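Local coordinates for major capsid protein (PDB 5TIP) that self-assembles as trimers into the icosahedral, glycoprotein-built shell of a large chlorella virus, at residues S241-L252 / D374-C385. Numbering follows the deposited sequence.
Sequences SATTQASQNIRL and DNATLSLTYKTC
Gln248 and Ile250 pair with Leu380 and Leu378 as hydrogen-bonded pairs of antiparallel strands in the second of the two jelly-roll domains expected of this double jelly-roll capsid family. The axes of strands 247-251 and 376-382 run at 161°, and both hydrogen-bonded pairs are closed by two backbone bonds, among them Leu380 N to Gln248 O at 2.8 Å. Tyr382 N to Ala246 O and Leu252 N to Ala376 O carry the pairing past either end of strand 247-251. On its other edge, strand 376-382 bonds to strand 312-319, so it lies inside the sheet.

The face bearing Gln248, Ile250, Leu378 and Leu380 is mostly apolar. Ile250 CD1 meets Leu380 CD1 at 3.7 Å, and both residues also pack on Leu413 of strand 412-426, which places this face in the domain interior.

Polar side chains grip both ends. Arg251 is bent at chi2 (71°), which brings its guanidinium over the Asn375 amide; the planes differ by only 15°, and Asn375 ND2 sits 3.3 Å above the guanidinium centre. In the guanidinium plane, NH2 of Arg251 donates to Asp374 O at 2.9 Å. Thr377 OG1 donates to Asn375 OD1 in its carbonyl plane, which helps fix the stacked amide. Near the glycan-bearing end, Gln245 NE2 reaches Tyr382 O from above its carbonyl plane and also bonds Asp313.

Water 1 accepts from Ser241 N and Ala246 N and lies 2.7 Å from Lys383 O. Gln248 NE2 bonds Thr237 O, while Gln248 OE1 lies at the Tyr382 ring edge, in its plane, at a doubtfully short 2.4 Å from Tyr382 OH.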
loop_
_atom_site.group_PDB
_atom_site.type_symbol
_atom_site.label_atom_id
_atom_site.label_comp_id
_atom_site.label_asym_id
_atom_site.label_seq_id
_atom_site.Cartn_x
_atom_site.Cartn_y
_atom_site.Cartn_z
ATOM N N SER A 241 14.757 -22.030 -27.268
ATOM C CA SER A 241 15.970 -22.577 -27.854
ATOM C C SER A 241 17.175 -21.728 -27.478
ATOM O O SER A 241 17.050 -20.560 -27.097
ATOM C CB SER A 241 15.849 -22.669 -29.382
ATOM O OG SER A 241 17.114 -22.864 -29.987
ATOM N N ALA A 242 18.354 -22.337 -27.594
ATOM C CA ALA A 242 19.609 -21.684 -27.254
ATOM C C ALA A 242 20.368 -21.176 -28.472
ATOM O O ALA A 242 21.395 -20.508 -28.306
ATOM C CB ALA A 242 20.505 -22.643 -26.460
ATOM N N THR A 243 19.894 -21.471 -29.685
ATOM C CA THR A 243 20.577 -21.077 -30.909
ATOM C C THR A 243 19.794 -20.097 -31.768
ATOM O O THR A 243 20.403 -19.417 -32.602
ATOM C CB THR A 243 20.913 -22.311 -31.763
ATOM O OG1 THR A 243 19.775 -23.180 -31.823
ATOM C CG2 THR A 243 22.093 -23.065 -31.172
ATOM N N THR A 244 18.479 -19.998 -31.591
ATOM C CA THR A 244 17.656 -19.083 -32.369
ATOM C C THR A 244 16.479 -18.637 -31.511
ATOM O O THR A 244 16.340 -19.039 -30.352
ATOM C CB THR A 244 17.176 -19.741 -33.667
ATOM O OG1 THR A 244 16.429 -18.793 -34.441
ATOM C CG2 THR A 244 16.296 -20.941 -33.356
ATOM N N GLN A 245 15.630 -17.792 -32.091
ATOM C CA GLN A 245 14.419 -17.314 -31.427
ATOM C C GLN A 245 13.257 -18.184 -31.892
ATOM O O GLN A 245 12.761 -18.032 -33.011
ATOM C CB GLN A 245 14.170 -15.840 -31.730
ATOM C CG GLN A 245 15.281 -14.916 -31.266
ATOM C CD GLN A 245 14.840 -13.468 -31.179
ATOM O OE1 GLN A 245 15.475 -12.578 -31.743
ATOM N NE2 GLN A 245 13.752 -13.225 -30.458
ATOM N N ALA A 246 12.823 -19.097 -31.030
ATOM C CA ALA A 246 11.689 -19.940 -31.358
ATOM C C ALA A 246 10.383 -19.168 -31.189
ATOM O O ALA A 246 10.311 -18.162 -30.479
ATOM C CB ALA A 246 11.681 -21.194 -30.487
ATOM N N SER A 247 9.340 -19.656 -31.857
ATOM C CA SER A 247 8.021 -19.044 -31.796
ATOM C C SER A 247 6.971 -20.136 -31.660
ATOM O O SER A 247 7.188 -21.280 -32.066
ATOM C CB SER A 247 7.734 -18.184 -33.033
ATOM O OG SER A 247 7.811 -18.955 -34.220
ATOM N N GLN A 248 5.827 -19.771 -31.085
ATOM C CA GLN A 248 4.743 -20.721 -30.887
ATOM C C GLN A 248 3.400 -20.019 -31.037
ATOM O O GLN A 248 3.286 -18.802 -30.866
ATOM C CB GLN A 248 4.835 -21.393 -29.510
ATOM C CG GLN A 248 5.838 -22.532 -29.436
ATOM C CD GLN A 248 5.818 -23.234 -28.096
ATOM O OE1 GLN A 248 5.996 -22.608 -27.052
ATOM N NE2 GLN A 248 5.599 -24.543 -28.118
ATOM N N ASN A 249 2.379 -20.812 -31.357
ATOM C CA ASN A 249 0.991 -20.358 -31.399
ATOM C C ASN A 249 0.173 -21.326 -30.551
ATOM O O ASN A 249 -0.107 -22.451 -30.975
ATOM C CB ASN A 249 0.453 -20.286 -32.826
ATOM C CG ASN A 249 1.163 -19.248 -33.668
ATOM O OD1 ASN A 249 1.471 -18.154 -33.196
ATOM N ND2 ASN A 249 1.415 -19.580 -34.928
ATOM N N ILE A 250 -0.202 -20.892 -29.353
ATOM C CA ILE A 250 -0.967 -21.720 -28.430
ATOM C C ILE A 250 -2.443 -21.399 -28.619
ATOM O O ILE A 250 -2.874 -20.261 -28.403
ATOM C CB ILE A 250 -0.531 -21.494 -26.974
ATOM C CG1 ILE A 250 0.853 -22.099 -26.717
ATOM C CG2 ILE A 250 -1.547 -22.093 -26.017
ATOM C CD1 ILE A 250 2.013 -21.204 -27.095
ATOM N N ARG A 251 -3.215 -22.399 -29.037
ATOM C CA ARG A 251 -4.653 -22.238 -29.209
ATOM C C ARG A 251 -5.297 -22.179 -27.830
ATOM O O ARG A 251 -5.273 -23.163 -27.084
ATOM C CB ARG A 251 -5.209 -23.397 -30.033
ATOM C CG ARG A 251 -6.701 -23.339 -30.335
ATOM C CD ARG A 251 -7.034 -22.240 -31.333
ATOM N NE ARG A 251 -8.453 -22.228 -31.684
ATOM C CZ ARG A 251 -8.979 -22.919 -32.691
ATOM N NH1 ARG A 251 -8.206 -23.678 -33.454
ATOM N NH2 ARG A 251 -10.281 -22.849 -32.940
ATOM N N LEU A 252 -5.866 -21.029 -27.481
ATOM C CA LEU A 252 -6.504 -20.877 -26.183
ATOM C C LEU A 252 -7.872 -21.543 -26.198
ATOM O O LEU A 252 -8.579 -21.523 -27.208
ATOM C CB LEU A 252 -6.640 -19.398 -25.816
ATOM C CG LEU A 252 -5.356 -18.566 -25.744
ATOM C CD1 LEU A 252 -5.662 -17.123 -25.365
ATOM C CD2 LEU A 252 -4.366 -19.176 -24.764
ATOM N N ASP A 374 -14.237 -18.033 -32.022
ATOM C CA ASP A 374 -13.921 -19.372 -32.505
ATOM C C ASP A 374 -12.440 -19.687 -32.336
ATOM O O ASP A 374 -12.081 -20.792 -31.914
ATOM C CB ASP A 374 -14.334 -19.509 -33.971
ATOM C CG ASP A 374 -15.837 -19.594 -34.147
ATOM O OD1 ASP A 374 -16.524 -20.012 -33.193
ATOM O OD2 ASP A 374 -16.330 -19.244 -35.240
ATOM N N ASN A 375 -11.567 -18.733 -32.653
ATOM C CA ASN A 375 -10.126 -18.948 -32.599
ATOM C C ASN A 375 -9.481 -17.802 -31.834
ATOM O O ASN A 375 -9.451 -16.665 -32.316
ATOM C CB ASN A 375 -9.533 -19.069 -34.005
ATOM C CG ASN A 375 -8.057 -19.443 -33.993
ATOM O OD1 ASN A 375 -7.237 -18.785 -33.351
ATOM N ND2 ASN A 375 -7.715 -20.512 -34.702
ATOM N N ALA A 376 -8.964 -18.103 -30.647
ATOM C CA ALA A 376 -8.144 -17.180 -29.878
ATOM C C ALA A 376 -6.783 -17.827 -29.684
ATOM O O ALA A 376 -6.695 -18.958 -29.195
ATOM C CB ALA A 376 -8.782 -16.849 -28.527
ATOM N N THR A 377 -5.727 -17.112 -30.056
ATOM C CA THR A 377 -4.388 -17.675 -30.078
ATOM C C THR A 377 -3.405 -16.718 -29.422
ATOM O O THR A 377 -3.459 -15.506 -29.647
ATOM C CB THR A 377 -3.946 -17.975 -31.519
ATOM O OG1 THR A 377 -4.878 -18.881 -32.125
ATOM C CG2 THR A 377 -2.560 -18.595 -31.541
ATOM N N LEU A 378 -2.510 -17.272 -28.611
ATOM C CA LEU A 378 -1.420 -16.519 -28.003
ATOM C C LEU A 378 -0.148 -16.794 -28.797
ATOM O O LEU A 378 0.418 -17.889 -28.715
ATOM C CB LEU A 378 -1.247 -16.903 -26.536
ATOM C CG LEU A 378 -0.094 -16.225 -25.794
ATOM C CD1 LEU A 378 -0.316 -14.723 -25.695
ATOM C CD2 LEU A 378 0.094 -16.838 -24.415
ATOM N N SER A 379 0.293 -15.808 -29.572
ATOM C CA SER A 379 1.494 -15.940 -30.385
ATOM C C SER A 379 2.699 -15.508 -29.559
ATOM O O SER A 379 2.764 -14.362 -29.100
ATOM C CB SER A 379 1.381 -15.104 -31.660
ATOM O OG SER A 379 2.515 -15.278 -32.489
ATOM N N LEU A 380 3.655 -16.416 -29.384
ATOM C CA LEU A 380 4.804 -16.191 -28.521
ATOM C C LEU A 380 6.089 -16.200 -29.336
ATOM O O LEU A 380 6.183 -16.858 -30.374
ATOM C CB LEU A 380 4.891 -17.258 -27.424
ATOM C CG LEU A 380 3.714 -17.363 -26.455
ATOM C CD1 LEU A 380 3.923 -18.527 -25.504
ATOM C CD2 LEU A 380 3.544 -16.065 -25.686
ATOM N N THR A 381 7.076 -15.449 -28.852
ATOM C CA THR A 381 8.425 -15.470 -29.400
ATOM C C THR A 381 9.403 -15.414 -28.239
ATOM O O THR A 381 9.316 -14.517 -27.396
ATOM C CB THR A 381 8.667 -14.299 -30.361
ATOM O OG1 THR A 381 7.778 -14.404 -31.480
ATOM C CG2 THR A 381 10.106 -14.308 -30.864
ATOM N N TYR A 382 10.325 -16.368 -28.197
ATOM C CA TYR A 382 11.246 -16.506 -27.080
ATOM C C TYR A 382 12.577 -15.834 -27.389
ATOM O O TYR A 382 12.962 -15.655 -28.547
ATOM C CB TYR A 382 11.473 -17.983 -26.746
ATOM C CG TYR A 382 10.197 -18.729 -26.440
ATOM C CD1 TYR A 382 9.568 -18.589 -25.214
ATOM C CD2 TYR A 382 9.617 -19.566 -27.382
ATOM C CE1 TYR A 382 8.400 -19.265 -24.931
ATOM C CE2 TYR A 382 8.448 -20.245 -27.108
ATOM C CZ TYR A 382 7.843 -20.091 -25.881
ATOM O OH TYR A 382 6.677 -20.763 -25.597
ATOM N N LYS A 383 13.275 -15.454 -26.324
ATOM C CA LYS A 383 14.621 -14.931 -26.464
ATOM C C LYS A 383 15.583 -16.048 -26.855
ATOM O O LYS A 383 15.282 -17.239 -26.730
ATOM C CB LYS A 383 15.083 -14.277 -25.162
ATOM C CG LYS A 383 14.182 -13.158 -24.670
ATOM C CD LYS A 383 14.676 -12.620 -23.340
ATOM C CE LYS A 383 13.744 -11.556 -22.788
ATOM N NZ LYS A 383 14.190 -11.090 -21.445
ATOM N N THR A 384 16.756 -15.650 -27.334
ATOM C CA THR A 384 17.817 -16.606 -27.626
ATOM C C THR A 384 18.553 -16.909 -26.327
ATOM O O THR A 384 19.261 -16.050 -25.791
ATOM C CB THR A 384 18.769 -16.053 -28.682
ATOM O OG1 THR A 384 18.040 -15.762 -29.880
ATOM C CG2 THR A 384 19.856 -17.065 -28.996
ATOM N N CYS A 385 18.383 -18.129 -25.817
ATOM C CA CYS A 385 18.986 -18.533 -24.548
ATOM C C CYS A 385 20.464 -18.858 -24.773
ATOM O O CYS A 385 20.918 -19.998 -24.654
ATOM C CB CYS A 385 18.232 -19.715 -23.960
ATOM S SG CYS A 385 16.439 -19.509 -23.970
HETATM O O HOH W 1 14.437 -19.238 -28.359
HETATM O O HOH W 2 17.592 -12.891 -29.938
HETATM O O HOH W 3 -9.640 -20.962 -29.539
#